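PDB 7MGV: CdnC, which is an ATP-grasp ligase that installs single and bicyclic omega-ester macrocycles in a multicore graspetide precursor peptide, a ribosomally made natural product. Local coordinates for residues A[147-150]-A[151-155]; A[170-173]-A[174-178]; A[230-233]-A[234-237]; A[324-328]-A[329-333]. All coordinates share one frame; numbering follows the deposited sequence.

Contact 1: residues A[147-150]-A[151-155]; sequences SKEE and QLKIA
Glu150 and Ile154 lie side by side on the first turns of helix 148-158, with Glu150 CG 3.9 Å from Ile154 CD1. This is the close-packed part of the contact. Glu150 N also donates to the N-cap, Ser147 OG, at 3.2 Å, and Ser147 OG is also hydrogen-bonded to Gly126 O of the second subunit. The Glu150 carboxylate goes on to a salt bridge with Arg144. The extended Gln151 side chain runs back past the start of the helix. Its CG sits anti to the carbonyl carbon (chi1 -68°), which brings CG 3.5 Å from Ser147 O. Beyond, NE2 donates to Leu145 O, and OE1 accepts from Ile315 N. An alanine here would remove the amide and is likely to leave Leu145 O and Ile315 N each without this partner. Glu149 and Lys153 lie at the interface with the second subunit. Glu149 OE1 and Lys153 NZ form a salt bridge at 3.3 Å, though the hydrogen bond within it is weak. On that subunit Glu149 bonds to Thr66 and packs on Phe127, and Lys153 bonds to Ser130 and packs on Trp73. The looser, more open side is Lys148, partly exposed, whose NZ makes a weak, long ion pair with Glu314. Ile154 packs on Val292 of helix 280-293, Leu152 meets Gln227 of strand 224-228, and Ala155 touches Phe312 of strand 310-316.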
loop_
_atom_site.group_PDB
_atom_site.type_symbol
_atom_site.label_atom_id
_atom_site.label_comp_id
_atom_site.label_asym_id
_atom_site.label_seq_id
_atom_site.Cartn_x
_atom_site.Cartn_y
_atom_site.Cartn_z
ATOM N N SER A 147 5.100 0.071 -7.533
ATOM C CA SER A 147 4.867 0.756 -8.804
ATOM C C SER A 147 6.168 0.751 -9.600
ATOM O O SER A 147 7.034 1.608 -9.424
ATOM C CB SER A 147 4.360 2.172 -8.558
ATOM O OG SER A 147 4.383 2.938 -9.751
ATOM N N LYS A 148 6.313 -0.236 -10.488
ATOM C CA LYS A 148 7.500 -0.286 -11.338
ATOM C C LYS A 148 7.544 0.893 -12.304
ATOM O O LYS A 148 8.633 1.349 -12.682
ATOM C CB LYS A 148 7.538 -1.612 -12.099
ATOM C CG LYS A 148 7.838 -2.814 -11.219
ATOM C CD LYS A 148 7.490 -4.114 -11.920
ATOM C CE LYS A 148 8.260 -5.286 -11.328
ATOM N NZ LYS A 148 8.179 -5.318 -9.840
ATOM N N GLU A 149 6.375 1.399 -12.710
ATOM C CA GLU A 149 6.333 2.572 -13.575
ATOM C C GLU A 149 6.986 3.772 -12.902
ATOM O O GLU A 149 7.755 4.506 -13.535
ATOM C CB GLU A 149 4.887 2.887 -13.958
ATOM C CG GLU A 149 4.739 3.629 -15.277
ATOM C CD GLU A 149 3.292 3.805 -15.692
ATOM O OE1 GLU A 149 2.944 4.897 -16.186
ATOM O OE2 GLU A 149 2.501 2.853 -15.526
ATOM N N GLU A 150 6.700 3.982 -11.613
ATOM C CA GLU A 150 7.338 5.082 -10.898
ATOM C C GLU A 150 8.834 4.842 -10.744
ATOM O O GLU A 150 9.622 5.791 -10.796
ATOM C CB GLU A 150 6.692 5.295 -9.529
ATOM C CG GLU A 150 7.109 6.615 -8.894
ATOM C CD GLU A 150 6.830 6.691 -7.408
ATOM O OE1 GLU A 150 6.743 5.628 -6.756
ATOM O OE2 GLU A 150 6.714 7.819 -6.888
ATOM N N GLN A 151 9.246 3.586 -10.545
ATOM C CA GLN A 151 10.673 3.279 -10.509
ATOM C C GLN A 151 11.355 3.726 -11.793
ATOM O O GLN A 151 12.384 4.412 -11.760
ATOM C CB GLN A 151 10.895 1.782 -10.294
ATOM C CG GLN A 151 10.490 1.257 -8.935
ATOM C CD GLN A 151 10.650 -0.247 -8.839
ATOM O OE1 GLN A 151 11.457 -0.844 -9.552
ATOM N NE2 GLN A 151 9.876 -0.868 -7.957
ATOM N N LEU A 152 10.786 3.350 -12.942
ATOM C CA LEU A 152 11.397 3.711 -14.217
ATOM C C LEU A 152 11.393 5.220 -14.429
ATOM O O LEU A 152 12.396 5.792 -14.873
ATOM C CB LEU A 152 10.680 2.996 -15.362
ATOM C CG LEU A 152 10.880 1.477 -15.385
ATOM C CD1 LEU A 152 10.070 0.826 -16.497
ATOM C CD2 LEU A 152 12.357 1.137 -15.522
ATOM N N LYS A 153 10.283 5.888 -14.102
ATOM C CA LYS A 153 10.208 7.335 -14.287
ATOM C C LYS A 153 11.225 8.061 -13.409
ATOM O O LYS A 153 11.927 8.970 -13.870
ATOM C CB LYS A 153 8.789 7.827 -13.999
ATOM C CG LYS A 153 7.791 7.478 -15.092
ATOM C CD LYS A 153 6.374 7.884 -14.721
ATOM C CE LYS A 153 5.416 7.641 -15.880
ATOM N NZ LYS A 153 4.002 7.929 -15.514
ATOM N N ILE A 154 11.326 7.664 -12.139
ATOM C CA ILE A 154 12.269 8.303 -11.227
ATOM C C ILE A 154 13.703 8.044 -11.671
ATOM O O ILE A 154 14.539 8.955 -11.664
ATOM C CB ILE A 154 12.021 7.821 -9.786
ATOM C CG1 ILE A 154 10.744 8.453 -9.225
ATOM C CG2 ILE A 154 13.208 8.148 -8.894
ATOM C CD1 ILE A 154 10.500 8.144 -7.764
ATOM N N ALA A 155 14.010 6.807 -12.075
ATOM C CA ALA A 155 15.361 6.500 -12.533
ATOM C C ALA A 155 15.717 7.309 -13.773
ATOM O O ALA A 155 16.850 7.783 -13.910
ATOM C CB ALA A 155 15.496 5.003 -12.805
#

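Contact 2: residues A[170-173]-A[174-178]; sequences NPEE and AKRFI
Glu172 OE2 is gripped by two nitrogens of Arg176, one turn further along helix 171-181. Glu172 OE2 receives Arg176 NH1 on its anti lone pair, at 3.1 Å. NH2 of Arg176 lies 3.2 Å from the same oxygen, 32° out of the carboxylate plane. The oxygen itself sits in the guanidinium plane, so the arginine presents its end. The carboxylate is turned 61° against that plane. Both chains leave the helix the same way, and a bend at chi3 of Arg176 (-69°) swings the guanidinium back to the acid. This i to i+4 salt bridge lies on the exposed face of the helix. Glu173 OE2 is a second negative charge near Arg176, but at 4.6 Å from NH1 it is beyond a salt bridge. At the start of the helix Asn170 is the N-cap. Its OD1 accepts weakly from Glu172 N at 3.1 Å and from Glu173 N at 3.4 Å. The other face of the helix is buried against the sheet. Ala174, Phe177 and Ile178 pack on Phe226 of strand 224-228. Phe177 also reaches Cys166 of strand 165-168 and Val184 of strand 184-187.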
loop_
_atom_site.group_PDB
_atom_site.type_symbol
_atom_site.label_atom_id
_atom_site.label_comp_id
_atom_site.label_asym_id
_atom_site.label_seq_id
_atom_site.Cartn_x
_atom_site.Cartn_y
_atom_site.Cartn_z
ATOM N N ASN A 170 -3.102 -2.446 -24.853
ATOM C CA ASN A 170 -3.547 -2.079 -26.188
ATOM C C ASN A 170 -2.794 -2.921 -27.206
ATOM O O ASN A 170 -1.583 -2.718 -27.383
ATOM C CB ASN A 170 -3.303 -0.590 -26.433
ATOM C CG ASN A 170 -3.964 -0.079 -27.706
ATOM O OD1 ASN A 170 -4.147 -0.819 -28.673
ATOM N ND2 ASN A 170 -4.317 1.201 -27.707
ATOM N N PRO A 171 -3.448 -3.862 -27.894
ATOM C CA PRO A 171 -2.718 -4.698 -28.863
ATOM C C PRO A 171 -2.024 -3.904 -29.957
ATOM O O PRO A 171 -0.891 -4.230 -30.329
ATOM C CB PRO A 171 -3.814 -5.613 -29.431
ATOM C CG PRO A 171 -4.888 -5.621 -28.393
ATOM C CD PRO A 171 -4.861 -4.258 -27.765
ATOM N N GLU A 172 -2.671 -2.861 -30.480
ATOM C CA GLU A 172 -2.064 -2.084 -31.559
ATOM C C GLU A 172 -0.855 -1.299 -31.065
ATOM O O GLU A 172 0.161 -1.208 -31.766
ATOM C CB GLU A 172 -3.101 -1.147 -32.175
ATOM C CG GLU A 172 -2.583 -0.345 -33.355
ATOM C CD GLU A 172 -3.445 0.861 -33.662
ATOM O OE1 GLU A 172 -4.664 0.685 -33.873
ATOM O OE2 GLU A 172 -2.904 1.986 -33.692
ATOM N N GLU A 173 -0.942 -0.726 -29.864
ATOM C CA GLU A 173 0.195 -0.002 -29.301
ATOM C C GLU A 173 1.382 -0.934 -29.097
ATOM O O GLU A 173 2.522 -0.598 -29.446
ATOM C CB GLU A 173 -0.209 0.654 -27.980
ATOM C CG GLU A 173 0.716 1.766 -27.525
ATOM C CD GLU A 173 0.462 3.065 -28.259
ATOM O OE1 GLU A 173 -0.714 3.473 -28.357
ATOM O OE2 GLU A 173 1.438 3.679 -28.739
ATOM N N ALA A 174 1.129 -2.116 -28.531
ATOM C CA ALA A 174 2.199 -3.086 -28.328
ATOM C C ALA A 174 2.799 -3.528 -29.655
ATOM O O ALA A 174 4.022 -3.659 -29.774
ATOM C CB ALA A 174 1.678 -4.290 -27.548
ATOM N N LYS A 175 1.959 -3.768 -30.665
ATOM C CA LYS A 175 2.478 -4.201 -31.958
ATOM C C LYS A 175 3.338 -3.118 -32.596
ATOM O O LYS A 175 4.399 -3.411 -33.157
ATOM C CB LYS A 175 1.331 -4.591 -32.888
ATOM C CG LYS A 175 1.796 -5.271 -34.165
ATOM C CD LYS A 175 0.630 -5.785 -34.988
ATOM C CE LYS A 175 1.124 -6.561 -36.201
ATOM N NZ LYS A 175 0.027 -6.849 -37.164
ATOM N N ARG A 176 2.890 -1.863 -32.525
ATOM C CA ARG A 176 3.689 -0.755 -33.034
ATOM C C ARG A 176 5.030 -0.673 -32.313
ATOM O O ARG A 176 6.081 -0.526 -32.946
ATOM C CB ARG A 176 2.900 0.548 -32.887
ATOM C CG ARG A 176 3.710 1.819 -33.045
ATOM C CD ARG A 176 2.819 3.045 -32.888
ATOM N NE ARG A 176 1.887 3.190 -34.003
ATOM C CZ ARG A 176 0.614 2.808 -33.974
ATOM N NH1 ARG A 176 0.107 2.252 -32.882
ATOM N NH2 ARG A 176 -0.155 2.980 -35.041
ATOM N N PHE A 177 5.009 -0.798 -30.983
ATOM C CA PHE A 177 6.245 -0.765 -30.206
ATOM C C PHE A 177 7.187 -1.895 -30.608
ATOM O O PHE A 177 8.399 -1.687 -30.754
ATOM C CB PHE A 177 5.907 -0.840 -28.715
ATOM C CG PHE A 177 7.102 -0.802 -27.807
ATOM C CD1 PHE A 177 7.721 -1.975 -27.400
ATOM C CD2 PHE A 177 7.594 0.406 -27.341
ATOM C CE1 PHE A 177 8.819 -1.940 -26.559
ATOM C CE2 PHE A 177 8.689 0.446 -26.498
ATOM C CZ PHE A 177 9.301 -0.729 -26.107
ATOM N N ILE A 178 6.642 -3.099 -30.803
ATOM C CA ILE A 178 7.473 -4.258 -31.115
ATOM C C ILE A 178 8.081 -4.128 -32.505
ATOM O O ILE A 178 9.270 -4.401 -32.701
ATOM C CB ILE A 178 6.658 -5.557 -30.972
ATOM C CG1 ILE A 178 6.276 -5.791 -29.509
ATOM C CG2 ILE A 178 7.452 -6.741 -31.495
ATOM C CD1 ILE A 178 5.070 -6.686 -29.328
#

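Contact 3: residues A[230-233]-A[234-237]; sequences IEKK and KELR. With ADP (adenosine-5'-diphosphate), chain F.
Lys232 and Glu235 carry the ionic part of this contact, lying side by side next to the ribose of ADP. Lys232 NZ and Glu235 OE1 form a long salt bridge of 3.8 Å. The other oxygen, Glu235 OE2, makes a salt bridge with Arg237 NH2 at 3.3 Å, its hydrogen bond weak. Lys232, Glu235 and Arg237 thus form one salt-bridge network, and Arg237 NE pairs with Asp301. Hydrogen bonds to the nucleotide follow. Ile230 N donates to ADP N1 at 2.7 Å, close to straight at 166°. Glu235 OE2 accepts from ADP O2' at 3.2 Å and more weakly from O3'. The extended chain of Glu235, with CG opposite the backbone N (chi1 -171°), carries the carboxylate up to both ribose hydroxyls. In van der Waals contact, Ile230 CG1 sits 3.7 Å from ADP N1. Like charges meet at Lys233 and Lys234, whose NZ atoms are 4.5 Å apart. Asp308 forms a salt bridge with Lys233, which probably eases this. Both lysines face Val304 of strand 297-304, which makes a classic beta bulge at the start of strand 234-241. A backbone N-H on the adenine and an acid on the ribose are familiar features of an ATP-grasp nucleotide site.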
loop_
_atom_site.group_PDB
_atom_site.type_symbol
_atom_site.label_atom_id
_atom_site.label_comp_id
_atom_site.label_asym_id
_atom_site.label_seq_id
_atom_site.Cartn_x
_atom_site.Cartn_y
_atom_site.Cartn_z
ATOM N N ILE A 230 17.898 -5.498 -23.936
ATOM C CA ILE A 230 19.278 -5.061 -23.773
ATOM C C ILE A 230 20.172 -6.291 -23.850
ATOM O O ILE A 230 20.021 -7.227 -23.057
ATOM C CB ILE A 230 19.475 -4.319 -22.443
ATOM C CG1 ILE A 230 18.348 -3.310 -22.216
ATOM C CG2 ILE A 230 20.827 -3.622 -22.415
ATOM C CD1 ILE A 230 18.222 -2.270 -23.312
ATOM N N GLU A 231 21.090 -6.301 -24.814
ATOM C CA GLU A 231 22.069 -7.376 -24.897
ATOM C C GLU A 231 22.973 -7.336 -23.672
ATOM O O GLU A 231 23.468 -6.272 -23.289
ATOM C CB GLU A 231 22.893 -7.253 -26.178
ATOM C CG GLU A 231 23.156 -8.578 -26.878
ATOM C CD GLU A 231 21.880 -9.334 -27.198
ATOM O OE1 GLU A 231 21.207 -8.977 -28.188
ATOM O OE2 GLU A 231 21.548 -10.286 -26.460
ATOM N N LYS A 232 23.181 -8.493 -23.051
ATOM C CA LYS A 232 23.890 -8.571 -21.778
ATOM C C LYS A 232 25.383 -8.747 -22.026
ATOM O O LYS A 232 25.821 -9.801 -22.496
ATOM C CB LYS A 232 23.352 -9.720 -20.928
ATOM C CG LYS A 232 21.951 -9.510 -20.393
ATOM C CD LYS A 232 21.701 -10.385 -19.176
ATOM C CE LYS A 232 20.266 -10.879 -19.137
ATOM N NZ LYS A 232 20.175 -12.292 -18.674
ATOM N N LYS A 233 26.162 -7.713 -21.712
ATOM C CA LYS A 233 27.593 -7.902 -21.513
ATOM C C LYS A 233 27.901 -8.182 -20.049
ATOM O O LYS A 233 28.734 -9.042 -19.741
ATOM C CB LYS A 233 28.377 -6.677 -21.991
ATOM C CG LYS A 233 29.857 -6.728 -21.633
ATOM C CD LYS A 233 30.566 -5.417 -21.924
ATOM C CE LYS A 233 32.036 -5.500 -21.540
ATOM N NZ LYS A 233 32.797 -4.288 -21.946
ATOM N N LYS A 234 27.232 -7.473 -19.142
ATOM C CA LYS A 234 27.297 -7.769 -17.718
ATOM C C LYS A 234 25.899 -7.690 -17.122
ATOM O O LYS A 234 25.038 -6.956 -17.613
ATOM C CB LYS A 234 28.219 -6.803 -16.959
ATOM C CG LYS A 234 29.691 -6.883 -17.327
ATOM C CD LYS A 234 30.543 -6.254 -16.230
ATOM C CE LYS A 234 31.954 -5.962 -16.707
ATOM N NZ LYS A 234 32.007 -4.725 -17.531
ATOM N N GLU A 235 25.685 -8.444 -16.049
ATOM C CA GLU A 235 24.489 -8.317 -15.230
ATOM C C GLU A 235 24.904 -7.906 -13.826
ATOM O O GLU A 235 25.867 -8.450 -13.278
ATOM C CB GLU A 235 23.692 -9.625 -15.193
ATOM C CG GLU A 235 22.331 -9.496 -14.527
ATOM C CD GLU A 235 21.417 -10.664 -14.835
ATOM O OE1 GLU A 235 21.903 -11.665 -15.402
ATOM O OE2 GLU A 235 20.212 -10.582 -14.514
ATOM N N LEU A 236 24.183 -6.947 -13.242
ATOM C CA LEU A 236 24.585 -6.330 -11.985
ATOM C C LEU A 236 23.466 -6.414 -10.959
ATOM O O LEU A 236 22.310 -6.101 -11.267
ATOM C CB LEU A 236 24.970 -4.861 -12.185
ATOM C CG LEU A 236 26.127 -4.516 -13.122
ATOM C CD1 LEU A 236 26.237 -3.010 -13.278
ATOM C CD2 LEU A 236 27.424 -5.090 -12.597
ATOM N N ARG A 237 23.825 -6.812 -9.740
ATOM C CA ARG A 237 22.972 -6.693 -8.565
ATOM C C ARG A 237 23.658 -5.766 -7.574
ATOM O O ARG A 237 24.805 -6.010 -7.185
ATOM C CB ARG A 237 22.714 -8.052 -7.909
ATOM C CG ARG A 237 22.151 -9.111 -8.836
ATOM C CD ARG A 237 20.634 -9.139 -8.796
ATOM N NE ARG A 237 20.064 -9.517 -10.086
ATOM C CZ ARG A 237 19.389 -10.641 -10.307
ATOM N NH1 ARG A 237 19.194 -11.506 -9.320
ATOM N NH2 ARG A 237 18.907 -10.900 -11.514
HETATM P PB ADP F . 14.508 -14.569 -12.402
HETATM O O1B ADP F . 14.520 -13.073 -12.191
HETATM O O2B ADP F . 13.615 -15.320 -11.444
HETATM O O3B ADP F . 15.874 -15.176 -12.617
HETATM P PA ADP F . 12.842 -13.560 -14.388
HETATM O O1A ADP F . 12.041 -12.961 -13.256
HETATM O O2A ADP F . 12.165 -14.030 -15.654
HETATM O O3A ADP F . 13.789 -14.735 -13.832
HETATM O "O5'" ADP F . 13.983 -12.504 -14.788
HETATM C "C5'" ADP F . 13.794 -11.575 -15.844
HETATM C "C4'" ADP F . 15.078 -11.569 -16.660
HETATM O "O4'" ADP F . 14.888 -10.809 -17.851
HETATM C "C3'" ADP F . 16.237 -10.957 -15.890
HETATM O "O3'" ADP F . 17.258 -11.940 -15.694
HETATM C "C2'" ADP F . 16.767 -9.843 -16.768
HETATM O "O2'" ADP F . 18.175 -9.993 -16.960
HETATM C "C1'" ADP F . 16.029 -9.988 -18.089
HETATM N N9 ADP F . 15.584 -8.663 -18.569
HETATM C C8 ADP F . 14.732 -7.835 -17.935
HETATM N N7 ADP F . 14.538 -6.697 -18.648
HETATM C C5 ADP F . 15.284 -6.793 -19.765
HETATM C C6 ADP F . 15.544 -5.946 -20.950
HETATM N N6 ADP F . 14.953 -4.734 -21.085
HETATM N N1 ADP F . 16.392 -6.425 -21.888
HETATM C C2 ADP F . 16.987 -7.628 -21.767
HETATM N N3 ADP F . 16.797 -8.449 -20.720
HETATM C C4 ADP F . 15.973 -8.090 -19.707
#

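Contact 4: residues A[324-328]-A[329-333]; sequences LDNLT and EENRI
The side chains of Asp325 and Asn331 cross at about a right angle, with the carboxylate and amide planes 51° apart. Asn331 ND2 comes down on Asp325 OD2 from above the carboxylate plane, at 3.2 Å. The acceptor nevertheless lies in the plane of the Asn331 amide. The same ND2 makes a weak bond to Asn326 OD1, also at 3.2 Å, and these two amides are steeply turned against each other. On its syn side Asp325 OD1 accepts from Ile333 N at 2.8 Å, 29° out of the carboxylate plane. The CG of Asp325 is turned away from its own backbone N (chi1 -176°), and this carries the acid across to the start of the second helix. Asp325 OD2 also has Ser334 OG as a partner. A type I beta turn from Asp325 to Thr328 leads out of helix 322-325, and the chain then doubles back into helix 332-341. Asn331 occupies the N-cap position, yet the first N-H groups are met by the earlier residues: Ile333 N by Asp325 and Arg332 N by Thr328 OG1, at 3.0 Å. With Asp325 replaced by an alanine, Ile333 N would probably lose this acceptor and the Asn331 amide would be freer to turn. Arg332 bends back along the connection, its NE donating to Glu329 O at 3.2 Å. Ile333 CD1 packs 3.9 Å from Asp325 CA. Beyond the turn, Ile333 rests on Thr239 and Val241 of strand 234-241, while Arg332 touches Tyr42 of helix 35-46.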
loop_
_atom_site.group_PDB
_atom_site.type_symbol
_atom_site.label_atom_id
_atom_site.label_comp_id
_atom_site.label_asym_id
_atom_site.label_seq_id
_atom_site.Cartn_x
_atom_site.Cartn_y
_atom_site.Cartn_z
ATOM N N LEU A 324 24.237 -13.253 -1.793
ATOM C CA LEU A 324 25.377 -12.411 -2.136
ATOM C C LEU A 324 26.162 -11.947 -0.914
ATOM O O LEU A 324 27.365 -11.677 -1.028
ATOM C CB LEU A 324 24.916 -11.190 -2.931
ATOM C CG LEU A 324 23.887 -11.472 -4.028
ATOM C CD1 LEU A 324 23.216 -10.182 -4.485
ATOM C CD2 LEU A 324 24.576 -12.180 -5.184
ATOM N N ASP A 325 25.518 -11.846 0.253
ATOM C CA ASP A 325 26.253 -11.534 1.474
ATOM C C ASP A 325 27.251 -12.632 1.815
ATOM O O ASP A 325 28.303 -12.354 2.401
ATOM C CB ASP A 325 25.280 -11.317 2.628
ATOM C CG ASP A 325 25.980 -10.904 3.905
ATOM O OD1 ASP A 325 26.793 -9.958 3.856
ATOM O OD2 ASP A 325 25.711 -11.524 4.955
ATOM N N ASN A 326 26.938 -13.881 1.465
ATOM C CA ASN A 326 27.871 -14.979 1.676
ATOM C C ASN A 326 29.073 -14.917 0.743
ATOM O O ASN A 326 30.037 -15.661 0.952
ATOM C CB ASN A 326 27.153 -16.320 1.507
ATOM C CG ASN A 326 26.329 -16.697 2.722
ATOM O OD1 ASN A 326 26.655 -16.321 3.848
ATOM N ND2 ASN A 326 25.254 -17.446 2.501
ATOM N N LEU A 327 29.037 -14.062 -0.275
ATOM C CA LEU A 327 30.175 -13.848 -1.157
ATOM C C LEU A 327 31.079 -12.721 -0.682
ATOM O O LEU A 327 32.133 -12.491 -1.285
ATOM C CB LEU A 327 29.694 -13.563 -2.585
ATOM C CG LEU A 327 28.507 -14.389 -3.087
ATOM C CD1 LEU A 327 28.198 -14.056 -4.538
ATOM C CD2 LEU A 327 28.769 -15.882 -2.922
ATOM N N THR A 328 30.691 -12.012 0.374
ATOM C CA THR A 328 31.562 -11.056 1.034
ATOM C C THR A 328 32.377 -11.760 2.116
ATOM O O THR A 328 32.164 -12.935 2.427
ATOM C CB THR A 328 30.752 -9.912 1.644
ATOM O OG1 THR A 328 29.769 -10.444 2.539
ATOM C CG2 THR A 328 30.057 -9.112 0.553
ATOM N N GLU A 329 33.322 -11.025 2.697
ATOM C CA GLU A 329 34.165 -11.556 3.763
ATOM C C GLU A 329 33.456 -11.334 5.096
ATOM O O GLU A 329 33.295 -10.192 5.539
ATOM C CB GLU A 329 35.542 -10.898 3.752
ATOM C CG GLU A 329 36.491 -11.465 4.799
ATOM C CD GLU A 329 37.227 -10.390 5.573
ATOM O OE1 GLU A 329 38.464 -10.496 5.712
ATOM O OE2 GLU A 329 36.571 -9.436 6.042
ATOM N N GLU A 330 33.027 -12.430 5.724
ATOM C CA GLU A 330 32.370 -12.397 7.033
ATOM C C GLU A 330 31.115 -11.524 7.017
ATOM O O GLU A 330 30.858 -10.759 7.950
ATOM C CB GLU A 330 33.339 -11.945 8.128
ATOM C CG GLU A 330 34.565 -12.835 8.272
ATOM C CD GLU A 330 34.479 -13.761 9.471
ATOM O OE1 GLU A 330 33.786 -14.796 9.375
ATOM O OE2 GLU A 330 35.107 -13.455 10.506
ATOM N N ASN A 331 30.332 -11.639 5.941
ATOM C CA ASN A 331 28.976 -11.093 5.859
ATOM C C ASN A 331 28.966 -9.577 6.091
ATOM O O ASN A 331 28.433 -9.065 7.078
ATOM C CB ASN A 331 28.051 -11.813 6.846
ATOM C CG ASN A 331 28.228 -13.316 6.815
ATOM O OD1 ASN A 331 28.961 -13.883 7.626
ATOM N ND2 ASN A 331 27.564 -13.971 5.871
ATOM N N ARG A 332 29.581 -8.869 5.140
ATOM C CA ARG A 332 29.670 -7.417 5.246
ATOM C C ARG A 332 28.308 -6.742 5.115
ATOM O O ARG A 332 28.079 -5.701 5.738
ATOM C CB ARG A 332 30.639 -6.871 4.196
ATOM C CG ARG A 332 32.106 -7.104 4.527
ATOM C CD ARG A 332 32.484 -6.488 5.868
ATOM N NE ARG A 332 32.470 -7.470 6.950
ATOM C CZ ARG A 332 32.627 -7.171 8.236
ATOM N NH1 ARG A 332 32.814 -5.912 8.608
ATOM N NH2 ARG A 332 32.598 -8.132 9.149
ATOM N N ILE A 333 27.397 -7.305 4.318
ATOM C CA ILE A 333 26.071 -6.703 4.181
ATOM C C ILE A 333 25.276 -6.865 5.472
ATOM O O ILE A 333 24.540 -5.958 5.884
ATOM C CB ILE A 333 25.325 -7.306 2.977
ATOM C CG1 ILE A 333 26.164 -7.174 1.706
ATOM C CG2 ILE A 333 23.974 -6.631 2.792
ATOM C CD1 ILE A 333 25.516 -7.783 0.481
#

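Overall arrangement
The four contacts follow one another along the chain without overlap. Contact 3 is the one that holds residues of the ADP pocket. Contacts 1 and 2 stand back from the nucleotide: the side chain of Leu152 is about 8 Å from ADP and that of Phe177 about 9 Å. Their centres are 21 Å apart, and both touch the second subunit. Contact 4 is farther out, with the Leu324 side chain about 12 Å from ADP. It meets contact 3 directly, where Arg237 CB packs 4.1 Å from Leu324 CD1. Contacts 2 and 4 are the most distant pair, 44 Å between centres, on opposite sides of the chain's centre.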